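PDB 2PFZ: putative exported protein from Bordetella pertussis Tohama I, which binds pyroglutamic acid as an extracytoplasmic solute receptor and probably delivers it to a tripartite ATP-independent periplasmic (TRAP) transporter. Local coordinates for residues Thr7-Ser12 and Ile61-Leu66; Ser116-Pro121 and Leu205-Val210; Pro120-Phe125 and Tyr179-Ser184. One frame throughout, in Å; residues are numbered along the deposited sequence.

Interaction 1 (Thr7-Ser12 and Ile61-Leu66); sequences TAYPAS and IGEILL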
ATOM      1  N   THR A   7       1.843   8.659   9.788  1.00 17.19           N
ATOM      2  CA  THR A   7       2.152   7.616   8.826  1.00 17.98           C
ATOM      3  C   THR A   7       2.801   6.443   9.551  1.00 18.34           C
ATOM      4  O   THR A   7       3.476   6.616  10.594  1.00 18.19           O
ATOM      5  CB  THR A   7       3.047   8.156   7.671  1.00 18.18           C
ATOM      6  OG1 THR A   7       3.533   7.066   6.885  1.00 19.60           O
ATOM      7  CG2 THR A   7       4.274   8.924   8.181  1.00 18.12           C
ATOM      8  N   ALA A   8       2.594   5.251   8.996  1.00 17.73           N
ATOM      9  CA  ALA A   8       3.107   4.029   9.578  1.00 17.88           C
ATOM     10  C   ALA A   8       4.554   3.678   9.174  1.00 17.98           C
ATOM     11  O   ALA A   8       5.125   2.728   9.713  1.00 17.56           O
ATOM     12  CB  ALA A   8       2.129   2.877   9.278  1.00 16.30           C
ATOM     13  N   TYR A   9       5.156   4.478   8.283  1.00 18.23           N
ATOM     14  CA  TYR A   9       6.436   4.146   7.635  1.00 18.94           C
ATOM     15  C   TYR A   9       7.527   5.144   8.006  1.00 19.63           C
ATOM     16  O   TYR A   9       7.204   6.267   8.448  1.00 20.35           O
ATOM     17  CB  TYR A   9       6.217   4.060   6.107  1.00 18.92           C
ATOM     18  CG  TYR A   9       5.034   3.186   5.832  1.00 16.97           C
ATOM     19  CD1 TYR A   9       5.127   1.810   6.001  1.00 17.38           C
ATOM     20  CD2 TYR A   9       3.798   3.725   5.479  1.00 16.98           C
ATOM     21  CE1 TYR A   9       4.048   0.997   5.806  1.00 15.52           C
ATOM     22  CE2 TYR A   9       2.718   2.928   5.285  1.00 16.25           C
ATOM     23  CZ  TYR A   9       2.845   1.547   5.439  1.00 16.64           C
ATOM     24  OH  TYR A   9       1.761   0.730   5.267  1.00 16.89           O
ATOM     25  N   PRO A  10       8.810   4.729   7.876  1.00 20.42           N
ATOM     26  CA  PRO A  10       9.926   5.521   8.360  1.00 20.51           C
ATOM     27  C   PRO A  10      10.286   6.677   7.416  1.00 20.97           C
ATOM     28  O   PRO A  10       9.839   6.724   6.262  1.00 20.20           O
ATOM     29  CB  PRO A  10      11.063   4.487   8.432  1.00 20.56           C
ATOM     30  CG  PRO A  10      10.806   3.622   7.307  1.00 21.82           C
ATOM     31  CD  PRO A  10       9.295   3.470   7.262  1.00 20.15           C
ATOM     32  N   ALA A  11      11.087   7.611   7.910  1.00 21.75           N
ATOM     33  CA  ALA A  11      11.459   8.770   7.123  1.00 22.22           C
ATOM     34  C   ALA A  11      12.100   8.403   5.775  1.00 22.50           C
ATOM     35  O   ALA A  11      11.893   9.109   4.790  1.00 22.69           O
ATOM     36  CB  ALA A  11      12.395   9.696   7.930  1.00 22.83           C
ATOM     37  N   SER A  12      12.847   7.298   5.725  1.00 22.53           N
ATOM     38  CA  SER A  12      13.544   6.901   4.496  1.00 22.24           C
ATOM     39  C   SER A  12      12.615   6.276   3.448  1.00 21.37           C
ATOM     40  O   SER A  12      12.990   6.104   2.286  1.00 20.65           O
ATOM     41  CB  SER A  12      14.736   5.987   4.797  1.00 23.26           C
ATOM     42  OG  SER A  12      14.326   4.812   5.453  1.00 26.28           O
ATOM     43  N   ILE A  61      -5.777  14.572   9.229  1.00 16.86           N
ATOM     44  CA  ILE A  61      -5.261  14.022   7.969  1.00 15.09           C
ATOM     45  C   ILE A  61      -4.393  12.831   8.341  1.00 15.48           C
ATOM     46  O   ILE A  61      -3.822  12.800   9.442  1.00 15.15           O
ATOM     47  CB  ILE A  61      -4.467  15.138   7.221  1.00 15.60           C
ATOM     48  CG1 ILE A  61      -3.884  14.647   5.878  1.00 14.40           C
ATOM     49  CG2 ILE A  61      -3.360  15.708   8.119  1.00 13.46           C
ATOM     50  CD1 ILE A  61      -3.678  15.782   4.809  1.00 15.13           C
ATOM     51  N   GLY A  62      -4.288  11.827   7.462  1.00 15.77           N
ATOM     52  CA  GLY A  62      -3.520  10.646   7.813  1.00 15.14           C
ATOM     53  C   GLY A  62      -3.327   9.726   6.622  1.00 15.48           C
ATOM     54  O   GLY A  62      -4.148   9.714   5.718  1.00 16.13           O
ATOM     55  N   GLU A  63      -2.242   8.958   6.641  1.00 15.11           N
ATOM     56  CA  GLU A  63      -1.927   8.027   5.555  1.00 15.17           C
ATOM     57  C   GLU A  63      -2.250   6.583   5.963  1.00 15.06           C
ATOM     58  O   GLU A  63      -1.797   6.096   7.032  1.00 15.53           O
ATOM     59  CB  GLU A  63      -0.450   8.132   5.176  1.00 15.18           C
ATOM     60  CG  GLU A  63      -0.162   7.334   3.908  1.00 15.14           C
ATOM     61  CD  GLU A  63       1.246   6.849   3.796  1.00 14.80           C
ATOM     62  OE1 GLU A  63       1.845   6.396   4.817  1.00 15.00           O
ATOM     63  OE2 GLU A  63       1.731   6.884   2.647  1.00 14.81           O
ATOM     64  N   ILE A  64      -3.040   5.905   5.134  1.00 14.89           N
ATOM     65  CA  ILE A  64      -3.371   4.504   5.367  1.00 14.34           C
ATOM     66  C   ILE A  64      -2.919   3.642   4.175  1.00 13.98           C
ATOM     67  O   ILE A  64      -2.612   4.173   3.110  1.00 13.88           O
ATOM     68  CB  ILE A  64      -4.898   4.258   5.575  1.00 14.55           C
ATOM     69  CG1 ILE A  64      -5.713   4.724   4.355  1.00 13.48           C
ATOM     70  CG2 ILE A  64      -5.426   4.871   6.911  1.00 13.63           C
ATOM     71  CD1 ILE A  64      -6.996   3.941   4.163  1.00 10.99           C
ATOM     72  N   LEU A  65      -2.869   2.327   4.390  1.00 13.21           N
ATOM     73  CA  LEU A  65      -2.703   1.337   3.333  1.00 13.04           C
ATOM     74  C   LEU A  65      -4.103   0.819   3.094  1.00 13.02           C
ATOM     75  O   LEU A  65      -4.716   0.257   4.019  1.00 12.38           O
ATOM     76  CB  LEU A  65      -1.851   0.170   3.830  1.00 12.81           C
ATOM     77  CG  LEU A  65      -1.703  -1.010   2.868  1.00 13.86           C
ATOM     78  CD1 LEU A  65      -0.800  -0.611   1.739  1.00 15.19           C
ATOM     79  CD2 LEU A  65      -1.186  -2.241   3.648  1.00 14.41           C
ATOM     80  N   LEU A  66      -4.623   1.001   1.884  1.00 13.28           N
ATOM     81  CA  LEU A  66      -6.045   0.686   1.643  1.00 13.43           C
ATOM     82  C   LEU A  66      -6.385  -0.738   2.053  1.00 14.21           C
ATOM     83  O   LEU A  66      -7.404  -0.978   2.702  1.00 15.65           O
ATOM     84  CB  LEU A  66      -6.417   0.897   0.172  1.00 13.73           C
ATOM     85  CG  LEU A  66      -6.322   2.329  -0.357  1.00 12.83           C
ATOM     86  CD1 LEU A  66      -6.463   2.394  -1.866  1.00 14.19           C
ATOM     87  CD2 LEU A  66      -7.363   3.189   0.335  1.00 16.03           C
TER
HETATM   88  O   HOH W   1       0.729   4.907   6.911  1.00 19.40           O
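A buried polar contact joins Thr7, in the loop between strand 2-6 and helix 14-30, to Glu63 on strand 61-65, an outermost strand of a three-stranded antiparallel sheet in this DctP-type periplasmic solute receptor. The hydroxyl OG1 of Thr7 donates to OE1 of Glu63 at 2.8 Å, meeting that oxygen from above the carboxylate plane, 36° out of it. The threonine and glutamate side chains run alongside each other in the same direction. With CG anti to the backbone N (chi1 -171°) and the chain extended beyond it, Glu63 spans the distance from its strand to the loop. A water ties the backbones in as well: it accepts from Ala8 N and donates both to Glu63 O and to Glu63 OE1, each at 2.8 Å. OE1 therefore takes two hydrogen bonds, which, with a weak one from ND2 of Asn208 to the other oxygen, OE2, should restrain the rotation of the carboxylate. The ring of Tyr9 presents its edge to the same carboxylate, the two planes 79° apart, with CD2 3.4 Å from Glu63 OE1. Ala8 CB covers one face of this ring, and Trp119 of the ligand pocket meets it edge-to-face. Leu65, whose side chain comes within about 4 Å of the bound pyroglutamic acid, lies across the end of the tyrosine, where its CB is 3.9 Å from Tyr9 OH.

Interaction 2 (Ser116-Pro121 and Leu205-Val210); sequences SVAWPP and LPKNAV. With PCA (pyroglutamic acid), chain B.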
ATOM      1  N   SER A 116      -3.702   9.220  -3.595  1.00 14.50           N
ATOM      2  CA  SER A 116      -3.383   7.809  -3.381  1.00 14.60           C
ATOM      3  C   SER A 116      -2.186   7.440  -4.254  1.00 14.58           C
ATOM      4  O   SER A 116      -2.141   7.839  -5.428  1.00 14.45           O
ATOM      5  CB  SER A 116      -4.587   6.927  -3.740  1.00 13.36           C
ATOM      6  OG  SER A 116      -4.367   5.531  -3.452  1.00 15.43           O
ATOM      7  N   VAL A 117      -1.198   6.746  -3.674  1.00 14.11           N
ATOM      8  CA  VAL A 117      -0.064   6.314  -4.473  1.00 14.81           C
ATOM      9  C   VAL A 117       0.288   4.850  -4.306  1.00 13.84           C
ATOM     10  O   VAL A 117       0.177   4.304  -3.228  1.00 14.13           O
ATOM     11  CB  VAL A 117       1.192   7.277  -4.495  1.00 16.42           C
ATOM     12  CG1 VAL A 117       1.010   8.638  -3.741  1.00 16.24           C
ATOM     13  CG2 VAL A 117       2.518   6.583  -4.249  1.00 15.34           C
ATOM     14  N   ALA A 118       0.678   4.229  -5.412  1.00 13.36           N
ATOM     15  CA  ALA A 118       0.987   2.803  -5.406  1.00 12.46           C
ATOM     16  C   ALA A 118       2.375   2.545  -4.853  1.00 13.06           C
ATOM     17  O   ALA A 118       3.325   3.228  -5.213  1.00 13.56           O
ATOM     18  CB  ALA A 118       0.895   2.233  -6.826  1.00 11.80           C
ATOM     19  N   TRP A 119       2.468   1.546  -3.979  1.00 13.89           N
ATOM     20  CA  TRP A 119       3.737   0.908  -3.633  1.00 14.69           C
ATOM     21  C   TRP A 119       4.232   0.185  -4.897  1.00 14.75           C
ATOM     22  O   TRP A 119       3.446  -0.087  -5.806  1.00 14.82           O
ATOM     23  CB  TRP A 119       3.504  -0.152  -2.547  1.00 15.12           C
ATOM     24  CG  TRP A 119       3.307   0.367  -1.140  1.00 14.99           C
ATOM     25  CD1 TRP A 119       2.131   0.721  -0.550  1.00 14.64           C
ATOM     26  CD2 TRP A 119       4.316   0.515  -0.154  1.00 14.78           C
ATOM     27  NE1 TRP A 119       2.338   1.090   0.760  1.00 15.22           N
ATOM     28  CE2 TRP A 119       3.685   0.994   1.027  1.00 15.35           C
ATOM     29  CE3 TRP A 119       5.700   0.328  -0.152  1.00 15.26           C
ATOM     30  CZ2 TRP A 119       4.391   1.249   2.195  1.00 15.27           C
ATOM     31  CZ3 TRP A 119       6.404   0.591   1.011  1.00 14.16           C
ATOM     32  CH2 TRP A 119       5.745   1.036   2.174  1.00 15.70           C
ATOM     33  N   PRO A 120       5.539  -0.134  -4.961  1.00 14.79           N
ATOM     34  CA  PRO A 120       6.064  -0.912  -6.101  1.00 15.03           C
ATOM     35  C   PRO A 120       5.495  -2.343  -6.214  1.00 15.14           C
ATOM     36  O   PRO A 120       4.864  -2.857  -5.277  1.00 14.74           O
ATOM     37  CB  PRO A 120       7.567  -0.906  -5.854  1.00 15.00           C
ATOM     38  CG  PRO A 120       7.775   0.366  -4.940  1.00 14.78           C
ATOM     39  CD  PRO A 120       6.617   0.280  -4.045  1.00 14.63           C
ATOM     40  N   PRO A 121       5.666  -2.972  -7.392  1.00 14.91           N
ATOM     41  CA  PRO A 121       5.081  -4.297  -7.617  1.00 14.77           C
ATOM     42  C   PRO A 121       5.562  -5.339  -6.625  1.00 14.48           C
ATOM     43  O   PRO A 121       6.749  -5.376  -6.282  1.00 15.76           O
ATOM     44  CB  PRO A 121       5.534  -4.629  -9.037  1.00 13.87           C
ATOM     45  CG  PRO A 121       5.701  -3.271  -9.686  1.00 14.49           C
ATOM     46  CD  PRO A 121       6.365  -2.481  -8.604  1.00 14.84           C
ATOM     47  N   LEU A 205       0.000  -4.074  -6.920  1.00 14.45           N
ATOM     48  CA  LEU A 205       0.600  -2.833  -6.483  1.00 13.90           C
ATOM     49  C   LEU A 205      -0.371  -2.186  -5.484  1.00 13.66           C
ATOM     50  O   LEU A 205      -1.296  -1.477  -5.873  1.00 13.70           O
ATOM     51  CB  LEU A 205       0.930  -1.866  -7.641  1.00 14.73           C
ATOM     52  CG  LEU A 205       2.094  -2.146  -8.617  1.00 13.89           C
ATOM     53  CD1 LEU A 205       1.686  -3.231  -9.612  1.00 13.31           C
ATOM     54  CD2 LEU A 205       2.522  -0.889  -9.388  1.00 13.73           C
ATOM     55  N   PRO A 206      -0.126  -2.404  -4.194  1.00 13.08           N
ATOM     56  CA  PRO A 206      -1.106  -1.916  -3.235  1.00 11.54           C
ATOM     57  C   PRO A 206      -0.886  -0.422  -3.033  1.00 12.55           C
ATOM     58  O   PRO A 206       0.249   0.044  -3.076  1.00 12.82           O
ATOM     59  CB  PRO A 206      -0.741  -2.685  -1.959  1.00 12.64           C
ATOM     60  CG  PRO A 206       0.734  -2.911  -2.050  1.00 12.15           C
ATOM     61  CD  PRO A 206       1.082  -2.941  -3.542  1.00 12.64           C
ATOM     62  N   LYS A 207      -1.956   0.331  -2.799  1.00 12.42           N
ATOM     63  CA  LYS A 207      -1.804   1.788  -2.625  1.00 12.61           C
ATOM     64  C   LYS A 207      -1.929   2.214  -1.175  1.00 12.61           C
ATOM     65  O   LYS A 207      -2.674   1.608  -0.405  1.00 13.45           O
ATOM     66  CB  LYS A 207      -2.842   2.548  -3.462  1.00 12.64           C
ATOM     67  CG  LYS A 207      -2.778   2.260  -4.988  1.00 13.35           C
ATOM     68  CD  LYS A 207      -3.709   3.187  -5.822  1.00 12.94           C
ATOM     69  CE  LYS A 207      -5.168   2.999  -5.436  1.00 13.66           C
ATOM     70  NZ  LYS A 207      -5.583   1.559  -5.538  1.00 13.42           N
ATOM     71  N   ASN A 208      -1.191   3.258  -0.820  1.00 13.77           N
ATOM     72  CA  ASN A 208      -1.534   4.092   0.344  1.00 13.95           C
ATOM     73  C   ASN A 208      -2.491   5.187  -0.083  1.00 14.34           C
ATOM     74  O   ASN A 208      -2.584   5.504  -1.276  1.00 14.86           O
ATOM     75  CB  ASN A 208      -0.264   4.677   0.967  1.00 13.92           C
ATOM     76  CG  ASN A 208       0.552   3.629   1.687  1.00 14.18           C
ATOM     77  OD1 ASN A 208       0.133   2.474   1.804  1.00 14.87           O
ATOM     78  ND2 ASN A 208       1.725   4.013   2.166  1.00 13.99           N
ATOM     79  N   ALA A 209      -3.200   5.772   0.879  1.00 14.16           N
ATOM     80  CA  ALA A 209      -4.094   6.872   0.602  1.00 13.36           C
ATOM     81  C   ALA A 209      -3.950   7.858   1.735  1.00 13.28           C
ATOM     82  O   ALA A 209      -3.874   7.478   2.914  1.00 11.98           O
ATOM     83  CB  ALA A 209      -5.553   6.399   0.532  1.00 13.54           C
ATOM     84  N   VAL A 210      -3.939   9.133   1.372  1.00 13.39           N
ATOM     85  CA  VAL A 210      -3.960  10.179   2.385  1.00 13.77           C
ATOM     86  C   VAL A 210      -5.409  10.656   2.493  1.00 14.24           C
ATOM     87  O   VAL A 210      -5.993  11.117   1.507  1.00 14.19           O
ATOM     88  CB  VAL A 210      -3.003  11.314   2.026  1.00 14.21           C
ATOM     89  CG1 VAL A 210      -3.190  12.504   2.990  1.00 13.69           C
ATOM     90  CG2 VAL A 210      -1.557  10.789   2.070  1.00 14.64           C
TER
HETATM   91  N   PCA B   1       5.412  -2.464   1.858  1.00 15.94           N
HETATM   92  CA  PCA B   1       4.385  -2.337   2.910  1.00 16.87           C
HETATM   93  CB  PCA B   1       2.982  -2.528   2.332  1.00 16.52           C
HETATM   94  CG  PCA B   1       3.170  -2.828   0.857  1.00 15.73           C
HETATM   95  CD  PCA B   1       4.653  -2.711   0.654  1.00 15.83           C
HETATM   96  OE  PCA B   1       5.192  -2.778  -0.462  1.00 15.77           O
HETATM   97  C   PCA B   1       4.629  -3.457   3.894  1.00 17.64           C
HETATM   98  O   PCA B   1       4.151  -3.438   5.036  1.00 17.85           O
HETATM   99  OXT PCA B   1       5.330  -4.417   3.533  1.00 17.91           O
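Strand 116-118 runs antiparallel to strand 207-210 at 162°, Val117 and Asn208 forming the hydrogen-bonded pair between the non-hydrogen-bonded pairs Ser116-Ala209 and Ala118-Lys207. This is part of the three-stranded antiparallel sheet of the DctP fold, and the pairing continues into the ligand pocket, where Trp119 N donates to Pro206 O at 2.8 Å. Asn208 O has two donors, Val117 N and the hydroxyl of Ser116, which approach from opposite faces of its carbonyl plane; the hydroxyl reaches it by turning away from its own amide (chi1 -176°). Lys207 passes its CE 3.3 Å from Ser116 OG before its NZ pairs with Asp79. Beyond the strands, Leu205 lies alongside Pro121, CG to CG 3.9 Å. Pro206 and Trp119 both line the pocket: CG of Pro206 packs on CG of the bound pyroglutamic acid, and the indole lays one face against the ligand ring, whose CD sits 3.3 Å above the indole plane. At the indole's edge, Trp119 NE1 donates to Asn208 OD1 at 2.8 Å; the oxygen lies near the indole plane, but the amide stands almost upright to it, and the donor arrives 52° out of the amide plane.

Interaction 3 (Pro120-Phe125 and Tyr179-Ser184); sequences PPQGIF and YMSSGS. With PCA (pyroglutamic acid), chain B.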
ATOM      1  N   PRO A 120       5.539  -0.134  -4.961  1.00 14.79           N
ATOM      2  CA  PRO A 120       6.064  -0.912  -6.101  1.00 15.03           C
ATOM      3  C   PRO A 120       5.495  -2.343  -6.214  1.00 15.14           C
ATOM      4  O   PRO A 120       4.864  -2.857  -5.277  1.00 14.74           O
ATOM      5  CB  PRO A 120       7.567  -0.906  -5.854  1.00 15.00           C
ATOM      6  CG  PRO A 120       7.775   0.366  -4.940  1.00 14.78           C
ATOM      7  CD  PRO A 120       6.617   0.280  -4.045  1.00 14.63           C
ATOM      8  N   PRO A 121       5.666  -2.972  -7.392  1.00 14.91           N
ATOM      9  CA  PRO A 121       5.081  -4.297  -7.617  1.00 14.77           C
ATOM     10  C   PRO A 121       5.562  -5.339  -6.625  1.00 14.48           C
ATOM     11  O   PRO A 121       6.749  -5.376  -6.282  1.00 15.76           O
ATOM     12  CB  PRO A 121       5.534  -4.629  -9.037  1.00 13.87           C
ATOM     13  CG  PRO A 121       5.701  -3.271  -9.686  1.00 14.49           C
ATOM     14  CD  PRO A 121       6.365  -2.481  -8.604  1.00 14.84           C
ATOM     15  N   GLN A 122       4.631  -6.137  -6.139  1.00 14.38           N
ATOM     16  CA  GLN A 122       4.902  -6.995  -4.987  1.00 14.60           C
ATOM     17  C   GLN A 122       5.508  -8.317  -5.365  1.00 15.70           C
ATOM     18  O   GLN A 122       4.945  -9.045  -6.188  1.00 15.33           O
ATOM     19  CB  GLN A 122       3.627  -7.246  -4.208  1.00 15.11           C
ATOM     20  CG  GLN A 122       2.932  -5.926  -3.813  1.00 14.96           C
ATOM     21  CD  GLN A 122       3.530  -5.225  -2.605  1.00 15.35           C
ATOM     22  OE1 GLN A 122       4.111  -4.136  -2.718  1.00 17.96           O
ATOM     23  NE2 GLN A 122       3.352  -5.805  -1.454  1.00 12.01           N
ATOM     24  N   GLY A 123       6.621  -8.648  -4.703  1.00 16.43           N
ATOM     25  CA  GLY A 123       7.299  -9.918  -4.949  1.00 16.50           C
ATOM     26  C   GLY A 123       7.380 -10.717  -3.675  1.00 17.31           C
ATOM     27  O   GLY A 123       6.894 -10.284  -2.633  1.00 17.43           O
ATOM     28  N   ILE A 124       7.989 -11.893  -3.758  1.00 17.99           N
ATOM     29  CA  ILE A 124       8.069 -12.808  -2.625  1.00 17.70           C
ATOM     30  C   ILE A 124       9.478 -12.851  -2.147  1.00 18.94           C
ATOM     31  O   ILE A 124      10.382 -13.237  -2.909  1.00 20.17           O
ATOM     32  CB  ILE A 124       7.697 -14.266  -3.002  1.00 17.68           C
ATOM     33  CG1 ILE A 124       6.421 -14.306  -3.852  1.00 17.23           C
ATOM     34  CG2 ILE A 124       7.533 -15.107  -1.712  1.00 18.07           C
ATOM     35  CD1 ILE A 124       6.229 -15.654  -4.616  1.00 17.05           C
ATOM     36  N   PHE A 125       9.667 -12.460  -0.888  1.00 19.64           N
ATOM     37  CA  PHE A 125      10.944 -12.604  -0.186  1.00 19.81           C
ATOM     38  C   PHE A 125      10.975 -13.993   0.446  1.00 20.56           C
ATOM     39  O   PHE A 125      10.115 -14.308   1.259  1.00 20.48           O
ATOM     40  CB  PHE A 125      11.083 -11.565   0.933  1.00 19.84           C
ATOM     41  CG  PHE A 125      11.265 -10.147   0.437  1.00 19.78           C
ATOM     42  CD1 PHE A 125      12.544  -9.666   0.098  1.00 19.86           C
ATOM     43  CD2 PHE A 125      10.162  -9.300   0.304  1.00 19.67           C
ATOM     44  CE1 PHE A 125      12.728  -8.332  -0.360  1.00 21.12           C
ATOM     45  CE2 PHE A 125      10.325  -7.958  -0.153  1.00 19.49           C
ATOM     46  CZ  PHE A 125      11.603  -7.485  -0.492  1.00 19.61           C
ATOM     47  N   TYR A 179       7.882 -13.388   3.086  1.00 20.82           N
ATOM     48  CA  TYR A 179       6.744 -12.502   2.913  1.00 19.21           C
ATOM     49  C   TYR A 179       6.624 -11.921   1.496  1.00 18.85           C
ATOM     50  O   TYR A 179       7.572 -11.937   0.727  1.00 18.95           O
ATOM     51  CB  TYR A 179       6.736 -11.376   3.953  1.00 19.11           C
ATOM     52  CG  TYR A 179       7.811 -10.331   3.858  1.00 18.57           C
ATOM     53  CD1 TYR A 179       9.089 -10.569   4.371  1.00 18.32           C
ATOM     54  CD2 TYR A 179       7.539  -9.058   3.324  1.00 15.31           C
ATOM     55  CE1 TYR A 179      10.077  -9.593   4.309  1.00 17.76           C
ATOM     56  CE2 TYR A 179       8.529  -8.092   3.243  1.00 17.63           C
ATOM     57  CZ  TYR A 179       9.801  -8.359   3.746  1.00 19.00           C
ATOM     58  OH  TYR A 179      10.799  -7.391   3.711  1.00 19.55           O
ATOM     59  N   MET A 180       5.448 -11.397   1.169  1.00 18.23           N
ATOM     60  CA  MET A 180       5.313 -10.570  -0.033  1.00 17.55           C
ATOM     61  C   MET A 180       5.260  -9.091   0.314  1.00 18.09           C
ATOM     62  O   MET A 180       4.627  -8.708   1.295  1.00 17.76           O
ATOM     63  CB  MET A 180       4.144 -10.989  -0.902  1.00 17.72           C
ATOM     64  CG  MET A 180       4.368 -12.362  -1.550  1.00 15.84           C
ATOM     65  SD  MET A 180       3.042 -12.872  -2.641  1.00 18.04           S
ATOM     66  CE  MET A 180       3.383 -11.864  -4.080  1.00 16.71           C
ATOM     67  N   SER A 181       6.029  -8.308  -0.445  1.00 18.11           N
ATOM     68  CA  SER A 181       6.131  -6.845  -0.304  1.00 17.07           C
ATOM     69  C   SER A 181       6.961  -6.306  -1.477  1.00 17.52           C
ATOM     70  O   SER A 181       7.223  -7.025  -2.448  1.00 16.44           O
ATOM     71  CB  SER A 181       6.817  -6.449   1.004  1.00 17.70           C
ATOM     72  OG  SER A 181       6.667  -5.057   1.255  1.00 16.73           O
ATOM     73  N   SER A 182       7.373  -5.038  -1.365  1.00 17.04           N
ATOM     74  CA  SER A 182       8.101  -4.336  -2.404  1.00 17.30           C
ATOM     75  C   SER A 182       9.608  -4.417  -2.125  1.00 17.57           C
ATOM     76  O   SER A 182      10.015  -4.760  -1.018  1.00 17.23           O
ATOM     77  CB  SER A 182       7.668  -2.878  -2.432  1.00 16.84           C
ATOM     78  OG  SER A 182       7.796  -2.294  -1.139  1.00 15.60           O
ATOM     79  N   GLY A 183      10.423  -4.131  -3.140  1.00 18.63           N
ATOM     80  CA  GLY A 183      11.858  -3.944  -2.941  1.00 18.88           C
ATOM     81  C   GLY A 183      12.123  -2.832  -1.938  1.00 18.84           C
ATOM     82  O   GLY A 183      13.091  -2.906  -1.168  1.00 19.63           O
ATOM     83  N   SER A 184      11.283  -1.793  -1.989  1.00 18.12           N
ATOM     84  CA  SER A 184      11.289  -0.672  -1.035  1.00 18.10           C
ATOM     85  C   SER A 184      11.370  -1.164   0.413  1.00 17.32           C
ATOM     86  O   SER A 184      12.350  -0.903   1.111  1.00 17.27           O
ATOM     87  CB  SER A 184      10.040   0.195  -1.240  1.00 18.37           C
ATOM     88  OG  SER A 184       9.849   1.130  -0.176  1.00 19.50           O
TER
HETATM   89  N   PCA B   1       5.412  -2.464   1.858  1.00 15.94           N
HETATM   90  CA  PCA B   1       4.385  -2.337   2.910  1.00 16.87           C
HETATM   91  CB  PCA B   1       2.982  -2.528   2.332  1.00 16.52           C
HETATM   92  CG  PCA B   1       3.170  -2.828   0.857  1.00 15.73           C
HETATM   93  CD  PCA B   1       4.653  -2.711   0.654  1.00 15.83           C
HETATM   94  OE  PCA B   1       5.192  -2.778  -0.462  1.00 15.77           O
HETATM   95  C   PCA B   1       4.629  -3.457   3.894  1.00 17.64           C
HETATM   96  O   PCA B   1       4.151  -3.438   5.036  1.00 17.85           O
HETATM   97  OXT PCA B   1       5.330  -4.417   3.533  1.00 17.91           O
HETATM   98  O   HOH W   2       9.271  -3.991  -5.732  1.00 21.62           O
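Four backbone hydrogen bonds pair Gly123-Phe125 with Tyr179-Ser181 as antiparallel strands. Gly123 N donates to Ser181 O at 2.8 Å and Ser181 N returns a bond to Gly123 O; Phe125 and Tyr179 make the other hydrogen-bonded pair, with Phe125 N 2.7 Å from Tyr179 O. Between them Ile124 faces Met180 as a non-hydrogen-bonded pair, and the alpha hydrogen of Met180 points at Gly123 O. Where the strands part, a water links the chains by donating to Pro121 O and accepting from Gly183 N.

Apolar packing differs on the two faces of this sheet. On one, CG1 of Ile124 rests on CG of Met180 at 3.6 Å. On the other, Phe125 and Tyr179 form an offset stack, their centroids 4.7 Å apart and their planes inclined at 24°. Tyr179 has CG between its backbone N and carbonyl carbon (chi1 68°), which lays its ring face against that of Phe125, while its hydroxyl bonds Thr191. The far edge of the phenylalanine ring meets a carbonyl, Ser182 O, 3.2 Å from CZ and close to the ring plane.

These are the two central strands of the six-stranded mixed sheet in this DctP-type receptor, and strand 178-181 leads to the bound pyroglutamic acid. Two consecutive serines supply hydrogen bonds to the ligand, alongside Thr185 and Arg142. Ser181 OG donates to the carboxylate oxygen OXT at 2.7 Å. Ser182 OG donates to the lactam oxygen OE, also at 2.7 Å, and as the N-cap of helix 183-188 accepts from Thr185 N. CB of Ser182 is backed by Pro120, whose CD lies 3.7 Å away.

Interactions 1 and 2 belong to one antiparallel sheet, in which strand 207-213 lies between 61-65 and 111-118; their centres are about 11 Å apart, and Ile64 O probably accepts a hydrogen bond from Ala209 N where they touch. Interaction 3 lies in the six-stranded mixed sheet, its centre about 12 Å from that of interaction 2 and about 17 Å from that of interaction 1. Pro120 and Pro121, shared by interactions 2 and 3, carry the chain from strand 111-118 to strand 123-126. Interaction 1 closes along the chain before the other two open. Interactions 2 and 3 bring pocket residues to the pyroglutamic acid from the ends of strands in two separate sheets, consistent with binding between two lobes.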